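PDB 3M1G: putative glutathione S-transferase, which probably works as a glutathione transferase of the ECM4-like branch of the family, using a predicted cysteine nucleophile. Local coordinates for residues P250-F255 with P274-Y279; A244-Y249 with P287-T292; D256-G261 with T296-H301; K190-E195 with L223-D228. One frame throughout, in Å; residues are numbered along the deposited sequence.

Interaction 1 of 4, residues P250-F255 with P274-Y279; sequences PTLVRF and PNLWGY
L252 points the methyl CD1 at the rim of the Y279 ring, and the two side chains cross at about a right angle. The methyl lies near the ring plane, not over a face, 3.7 Å from Y279 CE2 and almost as near to CD2, so it meets the middle of one ring edge. What brings that edge round is the first torsion of Y279, which sets CG opposite the backbone N (chi1 167°). The same L252 CD1 also touches L276 CD2 at 4.1 Å. One leucine tip therefore sits against two residues of the facing helix, and all three are buried. Beyond this edge, the hydroxyl of Y279 is tied to D245 OD1. R254 folds back and gives NH1 to P250 O at 2.9 Å with an N-H...O angle of 159°. Its NE reaches A69 O, beside the predicted nucleophile C70. This is the apolar core of the all-helical C-terminal domain of the glutathione transferase fold, with R254 bridging to the thioredoxin-like domain.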
# COMPACT_ATOMS: atom_id res chain seq x y z
N PRO A 250 -17.77 -5.98 -1.53
CA PRO A 250 -17.49 -5.05 -0.44
C PRO A 250 -16.07 -5.17 0.14
O PRO A 250 -15.54 -4.16 0.62
CB PRO A 250 -18.55 -5.42 0.61
CG PRO A 250 -19.72 -5.95 -0.23
CD PRO A 250 -18.99 -6.77 -1.29
N THR A 251 -15.49 -6.36 0.10
CA THR A 251 -14.11 -6.54 0.52
C THR A 251 -13.13 -5.94 -0.52
O THR A 251 -12.23 -5.16 -0.17
CB THR A 251 -13.77 -8.02 0.81
OG1 THR A 251 -14.61 -8.47 1.89
CG2 THR A 251 -12.30 -8.13 1.32
N LEU A 252 -13.33 -6.25 -1.79
CA LEU A 252 -12.43 -5.79 -2.85
C LEU A 252 -12.43 -4.27 -3.01
O LEU A 252 -11.36 -3.67 -3.19
CB LEU A 252 -12.73 -6.44 -4.19
CG LEU A 252 -12.50 -7.94 -4.32
CD1 LEU A 252 -12.87 -8.39 -5.77
CD2 LEU A 252 -11.08 -8.39 -3.93
N VAL A 253 -13.60 -3.65 -2.88
CA VAL A 253 -13.73 -2.21 -3.05
C VAL A 253 -13.10 -1.38 -1.91
O VAL A 253 -12.78 -0.20 -2.09
CB VAL A 253 -15.18 -1.82 -3.30
CG1 VAL A 253 -15.99 -1.72 -1.97
CG2 VAL A 253 -15.25 -0.53 -4.13
N ARG A 254 -12.89 -2.02 -0.77
CA ARG A 254 -12.24 -1.42 0.37
C ARG A 254 -10.76 -1.81 0.45
O ARG A 254 -10.04 -1.38 1.36
CB ARG A 254 -12.94 -1.85 1.67
CG ARG A 254 -14.32 -1.25 1.87
CD ARG A 254 -15.13 -1.97 2.95
NE ARG A 254 -16.38 -1.23 3.16
CZ ARG A 254 -17.42 -1.25 2.32
NH1 ARG A 254 -17.39 -2.02 1.26
NH2 ARG A 254 -18.49 -0.50 2.56
N PHE A 255 -10.31 -2.65 -0.45
CA PHE A 255 -8.97 -3.23 -0.31
C PHE A 255 -7.81 -2.24 -0.49
O PHE A 255 -7.05 -2.01 0.46
CB PHE A 255 -8.79 -4.43 -1.22
CG PHE A 255 -7.64 -5.29 -0.82
CD1 PHE A 255 -6.35 -5.01 -1.27
CD2 PHE A 255 -7.83 -6.35 0.00
CE1 PHE A 255 -5.28 -5.81 -0.91
CE2 PHE A 255 -6.77 -7.17 0.38
CZ PHE A 255 -5.47 -6.89 -0.11
N PRO A 274 -4.73 -8.73 -12.43
CA PRO A 274 -5.48 -8.25 -13.58
C PRO A 274 -6.94 -8.69 -13.64
O PRO A 274 -7.80 -7.86 -13.96
CB PRO A 274 -4.72 -8.81 -14.80
CG PRO A 274 -3.39 -9.21 -14.31
CD PRO A 274 -3.47 -9.40 -12.79
N ASN A 275 -7.22 -9.97 -13.38
CA ASN A 275 -8.61 -10.41 -13.39
C ASN A 275 -9.46 -9.79 -12.28
O ASN A 275 -10.56 -9.30 -12.56
CB ASN A 275 -8.72 -11.92 -13.37
CG ASN A 275 -8.20 -12.52 -14.64
OD1 ASN A 275 -8.71 -12.24 -15.71
ND2 ASN A 275 -7.14 -13.28 -14.55
N LEU A 276 -8.94 -9.76 -11.06
CA LEU A 276 -9.69 -9.14 -9.95
C LEU A 276 -9.94 -7.68 -10.23
O LEU A 276 -11.02 -7.16 -9.88
CB LEU A 276 -8.97 -9.30 -8.61
CG LEU A 276 -9.00 -10.73 -8.04
CD1 LEU A 276 -7.99 -10.85 -6.86
CD2 LEU A 276 -10.38 -11.09 -7.60
N TRP A 277 -8.96 -6.99 -10.80
CA TRP A 277 -9.10 -5.54 -11.04
C TRP A 277 -10.12 -5.22 -12.14
O TRP A 277 -10.88 -4.27 -12.01
CB TRP A 277 -7.75 -4.92 -11.36
CG TRP A 277 -7.71 -3.45 -11.65
CD1 TRP A 277 -7.01 -2.89 -12.65
CD2 TRP A 277 -8.33 -2.34 -10.93
NE1 TRP A 277 -7.15 -1.53 -12.64
CE2 TRP A 277 -7.96 -1.16 -11.61
CE3 TRP A 277 -9.17 -2.24 -9.82
CZ2 TRP A 277 -8.36 0.12 -11.18
CZ3 TRP A 277 -9.62 -0.97 -9.41
CH2 TRP A 277 -9.21 0.19 -10.09
N GLY A 278 -10.09 -5.98 -13.23
CA GLY A 278 -11.12 -5.92 -14.27
C GLY A 278 -12.50 -6.19 -13.70
O GLY A 278 -13.43 -5.41 -13.90
N TYR A 279 -12.62 -7.27 -12.93
CA TYR A 279 -13.87 -7.63 -12.24
C TYR A 279 -14.37 -6.54 -11.30
O TYR A 279 -15.54 -6.17 -11.31
CB TYR A 279 -13.64 -8.97 -11.53
CG TYR A 279 -14.65 -9.44 -10.50
CD1 TYR A 279 -15.75 -10.17 -10.87
CD2 TYR A 279 -14.46 -9.19 -9.14
CE1 TYR A 279 -16.64 -10.65 -9.93
CE2 TYR A 279 -15.34 -9.66 -8.18
CZ TYR A 279 -16.43 -10.40 -8.59
OH TYR A 279 -17.32 -10.90 -7.68

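Interaction 2 of 4, residues A244-Y249 with P287-T292; sequences ADIRLY and PGFGDT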
# COMPACT_ATOMS: atom_id res chain seq x y z
N ALA A 244 -23.08 -14.17 -4.80
CA ALA A 244 -21.64 -14.36 -4.56
C ALA A 244 -20.79 -13.11 -4.82
O ALA A 244 -19.90 -12.77 -4.02
CB ALA A 244 -21.10 -15.58 -5.38
N ASP A 245 -21.08 -12.40 -5.91
CA ASP A 245 -20.37 -11.17 -6.26
C ASP A 245 -20.70 -10.04 -5.28
O ASP A 245 -19.84 -9.24 -4.87
CB ASP A 245 -20.70 -10.77 -7.70
CG ASP A 245 -20.44 -11.87 -8.68
OD1 ASP A 245 -19.26 -12.28 -8.85
OD2 ASP A 245 -21.44 -12.34 -9.33
N ILE A 246 -21.96 -10.01 -4.81
CA ILE A 246 -22.38 -9.03 -3.85
C ILE A 246 -21.69 -9.23 -2.48
O ILE A 246 -21.51 -8.26 -1.73
CB ILE A 246 -23.89 -9.05 -3.77
CG1 ILE A 246 -24.44 -8.51 -5.13
CG2 ILE A 246 -24.41 -8.25 -2.59
CD1 ILE A 246 -25.78 -8.96 -5.47
N ARG A 247 -21.32 -10.47 -2.15
CA ARG A 247 -20.57 -10.76 -0.95
C ARG A 247 -19.06 -10.53 -1.12
O ARG A 247 -18.38 -10.23 -0.15
CB ARG A 247 -20.82 -12.18 -0.50
CG ARG A 247 -22.25 -12.37 -0.07
CD ARG A 247 -22.46 -13.70 0.57
NE ARG A 247 -23.88 -13.98 0.75
CZ ARG A 247 -24.38 -15.00 1.44
NH1 ARG A 247 -25.70 -15.15 1.52
NH2 ARG A 247 -23.59 -15.89 2.05
N LEU A 248 -18.53 -10.61 -2.32
CA LEU A 248 -17.09 -10.37 -2.54
C LEU A 248 -16.76 -8.86 -2.73
O LEU A 248 -15.81 -8.35 -2.14
CB LEU A 248 -16.58 -11.21 -3.70
CG LEU A 248 -15.12 -10.99 -4.13
CD1 LEU A 248 -14.16 -11.25 -2.95
CD2 LEU A 248 -14.78 -11.85 -5.35
N TYR A 249 -17.58 -8.16 -3.51
CA TYR A 249 -17.36 -6.76 -3.83
C TYR A 249 -17.03 -5.87 -2.65
O TYR A 249 -16.07 -5.11 -2.73
CB TYR A 249 -18.54 -6.20 -4.62
CG TYR A 249 -18.52 -4.74 -4.88
CD1 TYR A 249 -17.85 -4.21 -5.96
CD2 TYR A 249 -19.18 -3.86 -4.02
CE1 TYR A 249 -17.84 -2.85 -6.19
CE2 TYR A 249 -19.17 -2.51 -4.25
CZ TYR A 249 -18.49 -2.01 -5.33
OH TYR A 249 -18.51 -0.64 -5.54
N PRO A 287 -24.95 -0.33 -11.74
CA PRO A 287 -25.89 0.21 -10.75
C PRO A 287 -25.99 -0.62 -9.50
O PRO A 287 -25.94 -1.85 -9.58
CB PRO A 287 -27.23 0.23 -11.52
CG PRO A 287 -26.82 0.46 -12.91
CD PRO A 287 -25.54 -0.35 -13.09
N GLY A 288 -26.13 0.04 -8.35
CA GLY A 288 -26.20 -0.65 -7.07
C GLY A 288 -24.85 -0.75 -6.35
O GLY A 288 -24.80 -0.81 -5.12
N PHE A 289 -23.78 -0.75 -7.12
CA PHE A 289 -22.43 -1.03 -6.59
C PHE A 289 -21.71 0.33 -6.31
O PHE A 289 -21.70 0.81 -5.16
CB PHE A 289 -21.67 -1.93 -7.57
CG PHE A 289 -22.17 -3.37 -7.61
CD1 PHE A 289 -23.20 -3.74 -8.45
CD2 PHE A 289 -21.59 -4.34 -6.82
CE1 PHE A 289 -23.65 -5.05 -8.50
CE2 PHE A 289 -22.03 -5.69 -6.86
CZ PHE A 289 -23.09 -6.03 -7.71
N GLY A 290 -21.17 0.97 -7.34
CA GLY A 290 -20.45 2.22 -7.18
C GLY A 290 -21.28 3.33 -6.58
O GLY A 290 -20.77 4.15 -5.82
N ASP A 291 -22.58 3.34 -6.89
CA ASP A 291 -23.45 4.42 -6.43
C ASP A 291 -23.93 4.20 -5.00
O ASP A 291 -24.74 4.97 -4.51
CB ASP A 291 -24.61 4.70 -7.45
CG ASP A 291 -25.63 3.53 -7.59
OD1 ASP A 291 -25.50 2.46 -6.93
OD2 ASP A 291 -26.61 3.71 -8.39
N THR A 292 -23.46 3.13 -4.34
CA THR A 292 -23.65 2.99 -2.91
C THR A 292 -22.28 2.99 -2.15
O THR A 292 -22.22 2.67 -0.93
CB THR A 292 -24.44 1.73 -2.58
OG1 THR A 292 -23.72 0.56 -2.98
CG2 THR A 292 -25.86 1.74 -3.31
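F289 O, beside Y249, takes the backbone N-H of T292 at 3.0 Å and is also hydrogen-bonded to T293 OG1. T293 OG1 bonds Y249 OH as well, and that hydroxyl lies across the contact, 3.4 Å from F289 C. Behind this polar end the rings form a T-shaped (edge-to-face) pair: the F289 ring stands almost upright on Y249, planes at 83° and centroids 5.0 Å apart. Y249 CG lies opposite its backbone N (chi1 173°), which sends the ring out to the loop. F289 CD2 does the touching, poised above the middle of the tyrosine face and 3.7 Å from Y249 CG. Further toward the hydroxyl, F289 CB makes a CH-pi contact over the same face, 4.3 Å from the ring centroid. The far end of the phenylalanine reaches the turn before: its CZ lies 3.8 Å from I246 CG1, the two side chains crossing at about a right angle. The G288 N-H makes a weak bond to D291 OD1. The loop joining helices 274-284 and 295-305 is thus plugged onto helix 243-253, with L280, L283 and F284 of helix 274-284 and I78 of helix 71-83 also packing round Y249.

Interaction 3 of 4, residues D256-G261 with T296-H301; sequences DAVYHG and TEIKQH
V258 meets helix 295-305 with one methyl: its CG2 lies 3.8 Å from I298 CG2 and, more loosely, 4.1 Å from K299 CA. With chi1 at 171° the valine turns CG1 opposite its own N, which leaves CG2 as the branch that faces the helix. I298 answers with its CG2 methyl, while its longer branch runs along beside the backbone N. One residue earlier in the chain, A257 touches the lysine: its CB is 4.1 Å from K299 CG and its carbonyl O is equally close to that methylene. K299 is used here as an apolar chain. Its stem lies against the alanine, then bends at chi3 (71°), and the ammonium ends at the carbonyl oxygens of P316 and G318, which accept its hydrogen bonds. The backbones approach closely, V258 CA and K299 CA being 6.3 Å apart. Both pieces belong to the helical C-terminal domain of the transferase fold, in the part predicted to flank the active site. Helix 255-259 contains a wide pi-type turn, and Y259 follows V258 directly. V258 packs on Y302, whose OH is hydrogen-bonded to Y259 OH, and these two tyrosines are predicted to lower the pKa of the cysteine predicted to be the nucleophile. Further out, H260 meets H260 of the second subunit, their rings steeply inclined to each other.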
# COMPACT_ATOMS: atom_id res chain seq x y z
N ASP A 256 -7.68 -1.65 -1.66
CA ASP A 256 -6.59 -0.72 -1.86
C ASP A 256 -6.74 0.50 -0.95
O ASP A 256 -5.73 1.03 -0.41
CB ASP A 256 -6.45 -0.30 -3.34
CG ASP A 256 -5.96 -1.44 -4.24
OD1 ASP A 256 -5.56 -2.49 -3.69
OD2 ASP A 256 -5.98 -1.28 -5.49
N ALA A 257 -7.98 0.93 -0.73
CA ALA A 257 -8.26 2.12 0.09
C ALA A 257 -7.92 1.96 1.58
O ALA A 257 -7.50 2.93 2.23
CB ALA A 257 -9.74 2.58 -0.07
N VAL A 258 -8.11 0.75 2.13
CA VAL A 258 -7.99 0.53 3.57
C VAL A 258 -7.20 -0.73 3.94
O VAL A 258 -6.20 -0.67 4.63
CB VAL A 258 -9.37 0.43 4.28
CG1 VAL A 258 -9.17 -0.02 5.74
CG2 VAL A 258 -10.11 1.78 4.21
N TYR A 259 -7.65 -1.88 3.48
CA TYR A 259 -7.08 -3.14 3.97
C TYR A 259 -5.61 -3.31 3.60
O TYR A 259 -4.83 -3.87 4.36
CB TYR A 259 -7.86 -4.34 3.44
CG TYR A 259 -9.36 -4.35 3.80
CD1 TYR A 259 -9.84 -3.90 5.02
CD2 TYR A 259 -10.31 -4.83 2.88
CE1 TYR A 259 -11.21 -3.94 5.34
CE2 TYR A 259 -11.65 -4.87 3.17
CZ TYR A 259 -12.10 -4.44 4.40
OH TYR A 259 -13.42 -4.50 4.71
N HIS A 260 -5.25 -2.86 2.42
CA HIS A 260 -3.86 -2.94 1.92
C HIS A 260 -2.85 -2.40 2.92
O HIS A 260 -1.88 -3.09 3.23
CB HIS A 260 -3.76 -2.19 0.56
CG HIS A 260 -2.41 -2.29 -0.08
ND1 HIS A 260 -1.36 -1.46 0.29
CD2 HIS A 260 -1.91 -3.14 -1.01
CE1 HIS A 260 -0.26 -1.83 -0.37
NE2 HIS A 260 -0.58 -2.81 -1.22
N GLY A 261 -3.06 -1.17 3.40
CA GLY A 261 -2.17 -0.54 4.38
C GLY A 261 -2.60 -0.69 5.85
O GLY A 261 -1.88 -1.26 6.66
N THR A 296 -14.91 8.17 1.09
CA THR A 296 -14.55 9.03 2.23
C THR A 296 -15.01 8.44 3.55
O THR A 296 -14.24 8.40 4.49
CB THR A 296 -15.11 10.45 2.07
OG1 THR A 296 -14.55 11.01 0.88
CG2 THR A 296 -14.76 11.36 3.27
N GLU A 297 -16.26 7.96 3.62
CA GLU A 297 -16.75 7.40 4.87
C GLU A 297 -16.10 6.07 5.15
O GLU A 297 -15.85 5.75 6.31
CB GLU A 297 -18.29 7.26 4.87
CG GLU A 297 -18.93 8.63 4.95
CD GLU A 297 -20.39 8.65 5.32
OE1 GLU A 297 -20.95 7.59 5.65
OE2 GLU A 297 -20.97 9.76 5.30
N ILE A 298 -15.81 5.30 4.13
CA ILE A 298 -15.04 4.05 4.33
C ILE A 298 -13.67 4.38 5.00
O ILE A 298 -13.37 3.87 6.09
CB ILE A 298 -14.86 3.28 3.00
CG1 ILE A 298 -16.20 2.69 2.53
CG2 ILE A 298 -13.74 2.19 3.08
CD1 ILE A 298 -16.19 2.25 1.07
N LYS A 299 -12.88 5.25 4.37
CA LYS A 299 -11.52 5.55 4.88
C LYS A 299 -11.53 6.23 6.25
O LYS A 299 -10.75 5.90 7.14
CB LYS A 299 -10.74 6.41 3.88
CG LYS A 299 -10.40 5.70 2.56
CD LYS A 299 -9.84 6.68 1.53
CE LYS A 299 -8.41 7.16 1.88
NZ LYS A 299 -8.01 8.28 0.99
N GLN A 300 -12.44 7.19 6.42
CA GLN A 300 -12.55 7.86 7.71
C GLN A 300 -12.88 6.87 8.84
O GLN A 300 -12.30 6.95 9.94
CB GLN A 300 -13.58 8.97 7.65
CG GLN A 300 -13.05 10.16 6.87
CD GLN A 300 -14.04 11.30 6.84
OE1 GLN A 300 -15.16 11.13 7.25
NE2 GLN A 300 -13.63 12.44 6.35
N HIS A 301 -13.77 5.94 8.58
CA HIS A 301 -14.18 5.03 9.64
C HIS A 301 -12.99 4.19 10.12
O HIS A 301 -12.69 4.12 11.30
CB HIS A 301 -15.29 4.09 9.21
CG HIS A 301 -15.53 2.99 10.20
ND1 HIS A 301 -16.18 3.21 11.39
CD2 HIS A 301 -15.12 1.70 10.22
CE1 HIS A 301 -16.17 2.09 12.11
NE2 HIS A 301 -15.53 1.16 11.42

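Interaction 4 of 4, residues K190-E195 with L223-D228; sequences KRIFTE and LDWLED
R191 runs its side chain in from the rim of the W225 indole and across one face. CB stands off beyond the outer rim of the six-membered ring, 3.9 Å from W225 CZ3, CG is nearer but still just outside that rim, and from CD on the chain lies over the face. CD is 3.5 Å from W225 CZ3 and makes a CH-pi contact over the six-membered ring, 3.6 Å from its centroid. NE passes above CE3. The guanidinium then comes down flat on the indole, planes 12° apart, with CZ 3.9 Å from the centroid of the five-membered ring in a cation-pi stack. NH1 is the atom closest to the ring, 3.4 Å from W225 CD2, whereas NH2 reaches back toward W225 CB. The straight run is possible because CG is opposite the backbone N (chi1 -170°) and the chain stays extended to NE. Helices 182-197 and 209-229 are neighbours in the helical bundle of the C-terminal transferase domain, running roughly antiparallel at 145° with the segment axes 11.4 Å apart. On the buried side of the stack, I192 CG1 approaches W225 CZ3 obliquely, and I192 CD1 rests 4.0 Å from L226 CD2. That same leucine methyl lies over the opposite face of the indole, toward its rim, so the ring has R191 on one side and L226 on the other. V221 lies against R191 as well, and V188 packs on W225.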
# COMPACT_ATOMS: atom_id res chain seq x y z
N LYS A 190 -18.68 -19.67 1.12
CA LYS A 190 -18.08 -19.98 2.41
C LYS A 190 -16.56 -19.74 2.37
O LYS A 190 -16.02 -19.11 3.26
CB LYS A 190 -18.39 -21.42 2.88
CG LYS A 190 -17.60 -21.84 4.15
CD LYS A 190 -18.33 -22.90 5.00
CE LYS A 190 -17.43 -23.70 5.97
NZ LYS A 190 -16.23 -22.98 6.50
N ARG A 191 -15.88 -20.22 1.32
CA ARG A 191 -14.46 -20.00 1.18
C ARG A 191 -14.16 -18.49 1.14
O ARG A 191 -13.27 -18.02 1.82
CB ARG A 191 -13.91 -20.69 -0.05
CG ARG A 191 -12.36 -20.71 -0.12
CD ARG A 191 -11.85 -21.61 -1.22
NE ARG A 191 -10.39 -21.59 -1.28
CZ ARG A 191 -9.67 -22.11 -2.28
NH1 ARG A 191 -10.27 -22.71 -3.28
NH2 ARG A 191 -8.35 -22.04 -2.25
N ILE A 192 -14.94 -17.72 0.39
CA ILE A 192 -14.73 -16.28 0.35
C ILE A 192 -14.94 -15.65 1.74
O ILE A 192 -14.15 -14.80 2.20
CB ILE A 192 -15.61 -15.63 -0.70
CG1 ILE A 192 -15.12 -16.02 -2.09
CG2 ILE A 192 -15.66 -14.09 -0.53
CD1 ILE A 192 -16.11 -15.59 -3.24
N PHE A 193 -15.95 -16.11 2.45
CA PHE A 193 -16.22 -15.56 3.76
C PHE A 193 -15.07 -15.79 4.78
O PHE A 193 -14.64 -14.86 5.42
CB PHE A 193 -17.49 -16.18 4.34
CG PHE A 193 -17.74 -15.78 5.73
CD1 PHE A 193 -18.07 -14.47 6.03
CD2 PHE A 193 -17.66 -16.71 6.75
CE1 PHE A 193 -18.32 -14.09 7.35
CE2 PHE A 193 -17.91 -16.34 8.09
CZ PHE A 193 -18.22 -15.04 8.39
N THR A 194 -14.62 -17.02 4.95
CA THR A 194 -13.62 -17.29 5.96
C THR A 194 -12.22 -16.78 5.55
O THR A 194 -11.46 -16.31 6.39
CB THR A 194 -13.56 -18.79 6.37
OG1 THR A 194 -13.17 -19.60 5.25
CG2 THR A 194 -14.93 -19.30 6.93
N GLU A 195 -11.87 -16.86 4.28
CA GLU A 195 -10.48 -16.56 3.87
C GLU A 195 -10.27 -15.13 3.35
O GLU A 195 -9.14 -14.65 3.35
CB GLU A 195 -10.05 -17.53 2.80
CG GLU A 195 -10.30 -18.98 3.12
CD GLU A 195 -9.73 -19.41 4.46
OE1 GLU A 195 -8.46 -19.44 4.58
OE2 GLU A 195 -10.54 -19.75 5.37
N LEU A 223 -7.11 -15.15 -2.50
CA LEU A 223 -7.11 -14.15 -3.59
C LEU A 223 -6.50 -14.71 -4.88
O LEU A 223 -6.95 -14.40 -6.00
CB LEU A 223 -6.44 -12.85 -3.16
CG LEU A 223 -7.16 -12.01 -2.08
CD1 LEU A 223 -6.29 -10.80 -1.62
CD2 LEU A 223 -8.55 -11.53 -2.53
N ASP A 224 -5.48 -15.56 -4.75
CA ASP A 224 -4.89 -16.16 -5.96
C ASP A 224 -5.86 -17.18 -6.59
O ASP A 224 -5.91 -17.32 -7.81
CB ASP A 224 -3.55 -16.86 -5.64
CG ASP A 224 -2.40 -15.87 -5.45
OD1 ASP A 224 -2.45 -14.73 -5.98
OD2 ASP A 224 -1.42 -16.24 -4.76
N TRP A 225 -6.59 -17.91 -5.75
CA TRP A 225 -7.66 -18.78 -6.24
C TRP A 225 -8.73 -17.95 -6.98
O TRP A 225 -9.16 -18.33 -8.06
CB TRP A 225 -8.31 -19.56 -5.07
CG TRP A 225 -9.71 -20.02 -5.33
CD1 TRP A 225 -10.12 -20.92 -6.28
CD2 TRP A 225 -10.89 -19.64 -4.61
NE1 TRP A 225 -11.47 -21.07 -6.21
CE2 TRP A 225 -11.97 -20.31 -5.20
CE3 TRP A 225 -11.13 -18.79 -3.53
CZ2 TRP A 225 -13.28 -20.16 -4.74
CZ3 TRP A 225 -12.46 -18.65 -3.07
CH2 TRP A 225 -13.50 -19.31 -3.69
N LEU A 226 -9.14 -16.82 -6.41
CA LEU A 226 -10.17 -16.00 -7.08
C LEU A 226 -9.68 -15.43 -8.42
O LEU A 226 -10.41 -15.39 -9.43
CB LEU A 226 -10.66 -14.88 -6.16
CG LEU A 226 -11.48 -15.34 -4.97
CD1 LEU A 226 -11.72 -14.19 -4.00
CD2 LEU A 226 -12.83 -15.96 -5.41
N GLU A 227 -8.43 -14.97 -8.43
CA GLU A 227 -7.82 -14.41 -9.63
C GLU A 227 -7.86 -15.48 -10.75
O GLU A 227 -8.19 -15.19 -11.92
CB GLU A 227 -6.39 -13.97 -9.32
CG GLU A 227 -5.54 -13.60 -10.52
CD GLU A 227 -5.97 -12.29 -11.13
OE1 GLU A 227 -6.69 -11.53 -10.44
OE2 GLU A 227 -5.57 -12.03 -12.29
N ASP A 228 -7.56 -16.71 -10.39
CA ASP A 228 -7.63 -17.81 -11.36
C ASP A 228 -9.07 -18.20 -11.72
O ASP A 228 -9.35 -18.49 -12.88
CB ASP A 228 -6.90 -19.03 -10.81
CG ASP A 228 -6.89 -20.21 -11.81
OD1 ASP A 228 -6.27 -20.10 -12.89
OD2 ASP A 228 -7.52 -21.22 -11.53

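How the interactions relate
Interactions 1 and 2 share helix 243-253 and meet where Y279 OH bonds D245 OD1 at 2.6 Å. Interaction 4 joins interaction 1 through E227, whose OE1 and OE2 each lie 2.9 Å from a backbone N, those of L276 and N275. It also touches interaction 2, at L248 CD1 and L226 CD1. Interaction 3 continues the chain past F255: F255 O lies 2.8 Å from H260 N, and R254 CG packs on I298 CG2. Interactions 3 and 4 do not touch, their centres being about 21 Å apart. Interaction 3 lies at the predicted active site, containing Y259, whose side chain is about 8 Å from that of L252 in interaction 1.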